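Local structure of acetyltransferase PA1377 (Pseudomonas aeruginosa, 2VI7) at residues H65-E76 with G87-W97. The protein is a putative GNAT-family enzyme that probably transfers an acetyl group from acetyl-coenzyme A to an amine of a still unidentified substrate. Residues are numbered along the deposited sequence; the frame is centred on the assembly and turned at random.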
ATOM      1  N   HIS A  65      11.004 -20.742 -19.734  1.00 47.88           N
ATOM      2  CA  HIS A  65      12.113 -21.290 -20.498  1.00 52.37           C
ATOM      3  C   HIS A  65      11.804 -22.773 -20.605  1.00 53.89           C
ATOM      4  O   HIS A  65      11.718 -23.463 -19.586  1.00 54.74           O
ATOM      5  CB  HIS A  65      13.446 -21.122 -19.786  1.00 54.15           C
ATOM      6  CG  HIS A  65      14.576 -21.781 -20.509  1.00 56.29           C
ATOM      7  ND1 HIS A  65      14.986 -21.372 -21.759  1.00 56.94           N
ATOM      8  CD2 HIS A  65      15.350 -22.846 -20.186  1.00 56.44           C
ATOM      9  CE1 HIS A  65      15.963 -22.157 -22.177  1.00 57.52           C
ATOM     10  NE2 HIS A  65      16.201 -23.061 -21.242  1.00 56.97           N
ATOM     11  N   GLN A  66      11.628 -23.272 -21.823  1.00 54.57           N
ATOM     12  CA  GLN A  66      11.290 -24.684 -21.994  1.00 55.09           C
ATOM     13  C   GLN A  66      10.128 -25.055 -21.038  1.00 55.26           C
ATOM     14  O   GLN A  66      10.183 -26.078 -20.353  1.00 56.62           O
ATOM     15  CB  GLN A  66      12.505 -25.570 -21.682  1.00 55.27           C
ATOM     16  CG  GLN A  66      13.842 -25.056 -22.213  1.00 54.24           C
ATOM     17  CD  GLN A  66      14.272 -25.729 -23.502  1.00 52.78           C
ATOM     18  N   GLY A  67       9.104 -24.210 -20.962  1.00 54.25           N
ATOM     19  CA  GLY A  67       7.961 -24.520 -20.114  1.00 54.78           C
ATOM     20  C   GLY A  67       8.101 -24.421 -18.600  1.00 55.64           C
ATOM     21  O   GLY A  67       7.131 -24.669 -17.877  1.00 56.93           O
ATOM     22  N   ASP A  68       9.287 -24.076 -18.103  1.00 55.28           N
ATOM     23  CA  ASP A  68       9.488 -23.936 -16.659  1.00 53.83           C
ATOM     24  C   ASP A  68       9.408 -22.464 -16.246  1.00 51.62           C
ATOM     25  O   ASP A  68      10.042 -21.606 -16.868  1.00 51.64           O
ATOM     26  CB  ASP A  68      10.859 -24.485 -16.229  1.00 56.54           C
ATOM     27  CG  ASP A  68      10.989 -26.000 -16.422  1.00 59.11           C
ATOM     28  OD1 ASP A  68      10.115 -26.751 -15.929  1.00 60.21           O
ATOM     29  OD2 ASP A  68      11.981 -26.431 -17.059  1.00 59.71           O
ATOM     30  N   VAL A  69       8.637 -22.173 -15.199  1.00 47.63           N
ATOM     31  CA  VAL A  69       8.511 -20.801 -14.713  1.00 43.68           C
ATOM     32  C   VAL A  69       9.805 -20.406 -14.009  1.00 42.39           C
ATOM     33  O   VAL A  69      10.082 -20.881 -12.907  1.00 43.80           O
ATOM     34  CB  VAL A  69       7.341 -20.654 -13.718  1.00 42.40           C
ATOM     35  CG1 VAL A  69       7.390 -19.288 -13.053  1.00 40.89           C
ATOM     36  CG2 VAL A  69       6.013 -20.835 -14.442  1.00 40.66           C
ATOM     37  N   ILE A  70      10.590 -19.538 -14.643  1.00 39.85           N
ATOM     38  CA  ILE A  70      11.858 -19.098 -14.078  1.00 37.19           C
ATOM     39  C   ILE A  70      11.802 -17.669 -13.558  1.00 36.34           C
ATOM     40  O   ILE A  70      12.812 -17.126 -13.091  1.00 37.15           O
ATOM     41  CB  ILE A  70      12.989 -19.179 -15.121  1.00 37.18           C
ATOM     42  CG1 ILE A  70      12.647 -18.293 -16.322  1.00 35.53           C
ATOM     43  CG2 ILE A  70      13.191 -20.619 -15.557  1.00 37.06           C
ATOM     44  CD1 ILE A  70      13.733 -18.222 -17.376  1.00 35.07           C
ATOM     45  N   GLY A  71      10.628 -17.056 -13.642  1.00 34.22           N
ATOM     46  CA  GLY A  71      10.496 -15.691 -13.177  1.00 32.44           C
ATOM     47  C   GLY A  71       9.086 -15.153 -13.238  1.00 31.49           C
ATOM     48  O   GLY A  71       8.232 -15.683 -13.940  1.00 31.06           O
ATOM     49  N   SER A  72       8.839 -14.080 -12.504  1.00 30.97           N
ATOM     50  CA  SER A  72       7.516 -13.494 -12.485  1.00 30.60           C
ATOM     51  C   SER A  72       7.545 -12.056 -11.991  1.00 30.41           C
ATOM     52  O   SER A  72       8.481 -11.646 -11.305  1.00 30.85           O
ATOM     53  CB  SER A  72       6.612 -14.330 -11.592  1.00 30.36           C
ATOM     54  OG  SER A  72       5.304 -13.812 -11.601  1.00 33.84           O
ATOM     55  N   ALA A  73       6.517 -11.295 -12.356  1.00 30.38           N
ATOM     56  CA  ALA A  73       6.387  -9.892 -11.958  1.00 28.94           C
ATOM     57  C   ALA A  73       4.961  -9.444 -12.260  1.00 27.78           C
ATOM     58  O   ALA A  73       4.325  -9.965 -13.168  1.00 27.48           O
ATOM     59  CB  ALA A  73       7.391  -9.024 -12.718  1.00 27.87           C
ATOM     60  N   SER A  74       4.461  -8.484 -11.495  1.00 27.11           N
ATOM     61  CA  SER A  74       3.107  -8.007 -11.693  1.00 28.06           C
ATOM     62  C   SER A  74       2.990  -6.490 -11.621  1.00 28.07           C
ATOM     63  O   SER A  74       3.721  -5.829 -10.881  1.00 28.12           O
ATOM     64  CB  SER A  74       2.183  -8.624 -10.647  1.00 29.56           C
ATOM     65  OG  SER A  74       2.546  -8.181  -9.349  1.00 33.34           O
ATOM     66  N   LEU A  75       2.059  -5.957 -12.407  1.00 27.84           N
ATOM     67  CA  LEU A  75       1.776  -4.526 -12.462  1.00 26.55           C
ATOM     68  C   LEU A  75       0.300  -4.359 -12.132  1.00 27.19           C
ATOM     69  O   LEU A  75      -0.547  -5.022 -12.725  1.00 27.33           O
ATOM     70  CB  LEU A  75       2.045  -3.972 -13.866  1.00 25.62           C
ATOM     71  CG  LEU A  75       1.595  -2.524 -14.130  1.00 24.89           C
ATOM     72  CD1 LEU A  75       2.330  -1.564 -13.191  1.00 24.01           C
ATOM     73  CD2 LEU A  75       1.861  -2.155 -15.578  1.00 22.30           C
ATOM     74  N   GLU A  76      -0.003  -3.491 -11.175  1.00 28.38           N
ATOM     75  CA  GLU A  76      -1.385  -3.244 -10.788  1.00 29.74           C
ATOM     76  C   GLU A  76      -1.722  -1.757 -10.674  1.00 28.99           C
ATOM     77  O   GLU A  76      -1.181  -1.032  -9.833  1.00 29.22           O
ATOM     78  CB  GLU A  76      -1.711  -3.957  -9.469  1.00 32.09           C
ATOM     79  CG  GLU A  76      -3.055  -3.550  -8.885  1.00 37.60           C
ATOM     80  CD  GLU A  76      -3.430  -4.343  -7.655  1.00 41.68           C
ATOM     81  OE1 GLU A  76      -2.514  -4.843  -6.972  1.00 44.02           O
ATOM     82  OE2 GLU A  76      -4.641  -4.455  -7.362  1.00 44.23           O
ATOM     83  N   GLY A  87       0.639   2.906 -10.698  1.00 22.65           N
ATOM     84  CA  GLY A  87       0.557   1.463 -10.657  1.00 22.70           C
ATOM     85  C   GLY A  87       1.686   0.988  -9.775  1.00 23.43           C
ATOM     86  O   GLY A  87       2.640   1.730  -9.538  1.00 22.78           O
ATOM     87  N   SER A  88       1.589  -0.239  -9.280  1.00 23.89           N
ATOM     88  CA  SER A  88       2.627  -0.782  -8.420  1.00 23.13           C
ATOM     89  C   SER A  88       3.100  -2.137  -8.886  1.00 23.17           C
ATOM     90  O   SER A  88       2.325  -2.924  -9.405  1.00 22.60           O
ATOM     91  CB  SER A  88       2.114  -0.915  -6.988  1.00 24.08           C
ATOM     92  OG  SER A  88       3.076  -1.562  -6.168  1.00 25.78           O
ATOM     93  N   ILE A  89       4.388  -2.397  -8.714  1.00 24.51           N
ATOM     94  CA  ILE A  89       4.940  -3.692  -9.077  1.00 26.70           C
ATOM     95  C   ILE A  89       5.480  -4.354  -7.797  1.00 27.15           C
ATOM     96  O   ILE A  89       6.316  -5.247  -7.856  1.00 28.13           O
ATOM     97  CB  ILE A  89       6.073  -3.589 -10.153  1.00 26.86           C
ATOM     98  CG1 ILE A  89       7.278  -2.830  -9.599  1.00 27.70           C
ATOM     99  CG2 ILE A  89       5.537  -2.912 -11.409  1.00 26.12           C
ATOM    100  CD1 ILE A  89       8.490  -2.867 -10.510  1.00 28.18           C
ATOM    101  N   GLY A  90       4.979  -3.898  -6.647  1.00 28.68           N
ATOM    102  CA  GLY A  90       5.370  -4.440  -5.354  1.00 28.24           C
ATOM    103  C   GLY A  90       6.857  -4.464  -5.069  1.00 28.53           C
ATOM    104  O   GLY A  90       7.532  -3.456  -5.243  1.00 29.88           O
ATOM    105  N   MET A  91       7.363  -5.606  -4.608  1.00 29.01           N
ATOM    106  CA  MET A  91       8.791  -5.760  -4.305  1.00 29.54           C
ATOM    107  C   MET A  91       9.543  -5.988  -5.613  1.00 30.53           C
ATOM    108  O   MET A  91      10.748  -6.269  -5.639  1.00 30.95           O
ATOM    109  CB  MET A  91       9.019  -6.938  -3.355  1.00 28.83           C
ATOM    110  CG  MET A  91       8.583  -6.697  -1.920  1.00 27.07           C
ATOM    111  SD  MET A  91       9.698  -5.634  -0.977  1.00 31.01           S
ATOM    112  CE  MET A  91      11.302  -6.229  -1.479  1.00 25.97           C
ATOM    113  N   GLY A  92       8.797  -5.870  -6.704  1.00 30.99           N
ATOM    114  CA  GLY A  92       9.373  -6.018  -8.022  1.00 31.45           C
ATOM    115  C   GLY A  92       9.408  -7.385  -8.672  1.00 32.24           C
ATOM    116  O   GLY A  92       8.494  -8.203  -8.567  1.00 32.52           O
ATOM    117  N   VAL A  93      10.522  -7.609  -9.350  1.00 33.04           N
ATOM    118  CA  VAL A  93      10.803  -8.801 -10.121  1.00 34.58           C
ATOM    119  C   VAL A  93      11.298 -10.003  -9.278  1.00 36.79           C
ATOM    120  O   VAL A  93      12.248  -9.882  -8.497  1.00 38.15           O
ATOM    121  CB  VAL A  93      11.827  -8.383 -11.225  1.00 34.17           C
ATOM    122  CG1 VAL A  93      13.145  -9.047 -11.030  1.00 35.30           C
ATOM    123  CG2 VAL A  93      11.286  -8.660 -12.582  1.00 34.29           C
ATOM    124  N   ALA A  94      10.634 -11.152  -9.425  1.00 37.94           N
ATOM    125  CA  ALA A  94      10.988 -12.386  -8.707  1.00 38.68           C
ATOM    126  C   ALA A  94      11.677 -13.306  -9.703  1.00 40.08           C
ATOM    127  O   ALA A  94      11.011 -13.940 -10.522  1.00 39.12           O
ATOM    128  CB  ALA A  94       9.742 -13.054  -8.168  1.00 37.86           C
ATOM    129  N   VAL A  95      13.004 -13.395  -9.623  1.00 42.51           N
ATOM    130  CA  VAL A  95      13.759 -14.207 -10.571  1.00 44.98           C
ATOM    131  C   VAL A  95      14.618 -15.330  -9.989  1.00 46.54           C
ATOM    132  O   VAL A  95      15.316 -15.151  -8.982  1.00 45.05           O
ATOM    133  CB  VAL A  95      14.661 -13.300 -11.438  1.00 44.88           C
ATOM    134  CG1 VAL A  95      15.349 -14.115 -12.515  1.00 46.35           C
ATOM    135  CG2 VAL A  95      13.831 -12.207 -12.066  1.00 44.83           C
ATOM    136  N   ALA A  96      14.560 -16.481 -10.662  1.00 49.23           N
ATOM    137  CA  ALA A  96      15.327 -17.664 -10.280  1.00 52.43           C
ATOM    138  C   ALA A  96      16.782 -17.432 -10.668  1.00 54.43           C
ATOM    139  O   ALA A  96      17.686 -17.526  -9.829  1.00 54.11           O
ATOM    140  CB  ALA A  96      14.794 -18.899 -11.000  1.00 50.64           C
ATOM    141  N   TRP A  97      16.990 -17.115 -11.947  1.00 57.02           N
ATOM    142  CA  TRP A  97      18.326 -16.857 -12.489  1.00 58.72           C
ATOM    143  C   TRP A  97      18.697 -15.378 -12.401  1.00 58.08           C
ATOM    144  O   TRP A  97      18.158 -14.540 -13.136  1.00 57.41           O
ATOM    145  CB  TRP A  97      18.413 -17.294 -13.954  1.00 61.29           C
ATOM    146  CG  TRP A  97      17.939 -18.683 -14.194  1.00 64.25           C
ATOM    147  CD1 TRP A  97      17.818 -19.685 -13.264  1.00 65.41           C
ATOM    148  CD2 TRP A  97      17.566 -19.251 -15.451  1.00 65.58           C
ATOM    149  NE1 TRP A  97      17.392 -20.844 -13.868  1.00 67.07           N
ATOM    150  CE2 TRP A  97      17.230 -20.610 -15.211  1.00 66.90           C
ATOM    151  CE3 TRP A  97      17.488 -18.748 -16.763  1.00 66.04           C
ATOM    152  CZ2 TRP A  97      16.820 -21.477 -16.235  1.00 67.86           C
ATOM    153  CZ3 TRP A  97      17.080 -19.607 -17.785  1.00 67.56           C
ATOM    154  CH2 TRP A  97      16.751 -20.962 -17.511  1.00 68.90           C
TER
HETATM  155  O   HOH W   1       6.316  -7.503  -9.435  1.00 25.34           O
HETATM  156  O   HOH W   2       1.803  -5.463  -8.089  1.00 30.44           O
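Ser72 and Ala94 exchange two backbone hydrogen bonds in the central antiparallel hairpin of the GNAT fold, where strand 68-77 meets the broken strand 86-95. Ser72 N gives to Ala94 O at 2.9 Å, and Gly71 CA adds a CA-H...O contact of 3.2 Å to Ala94 O. Serine suits its buried place because its hydroxyl bonds Leu61 O on the next strand.

A second ladder pairs Glu76 with Ser88, two residues out of step with the first. Between them the chain detours through a type II' turn, Ile89 to Gly92, whose two glycines take positive phi angles. The interruption probably corresponds to the GNAT bulge, which in relatives parts this strand from its parallel neighbour, here strand 122-128, to make the acetyl-coenzyme A site. Where the ladders part, water 1 accepts from Ser74 N at 2.9 Å. The looser, wetter side is at Ser74 and Ser88, where water 2 lies between Ser74 OG and Ser88 O. On the buried side Leu75 CD1 packs on Ile89 CG2 at 3.9 Å; Leu75 also touches Ala114 of helix 102-117.

Packing is also close at Ile70, though the indole covering it is exposed. Ile70 CG1 sits between backbone N and carbonyl carbon (chi1 60°), carrying CD1 over the Trp97 six-membered ring, 4.0 Å from its centroid. The far rim of the indole then points at the imidazole face, an offset edge-to-face pair with planes at 66°, in which Trp97 CH2 comes 3.6 Å from His65 CD2.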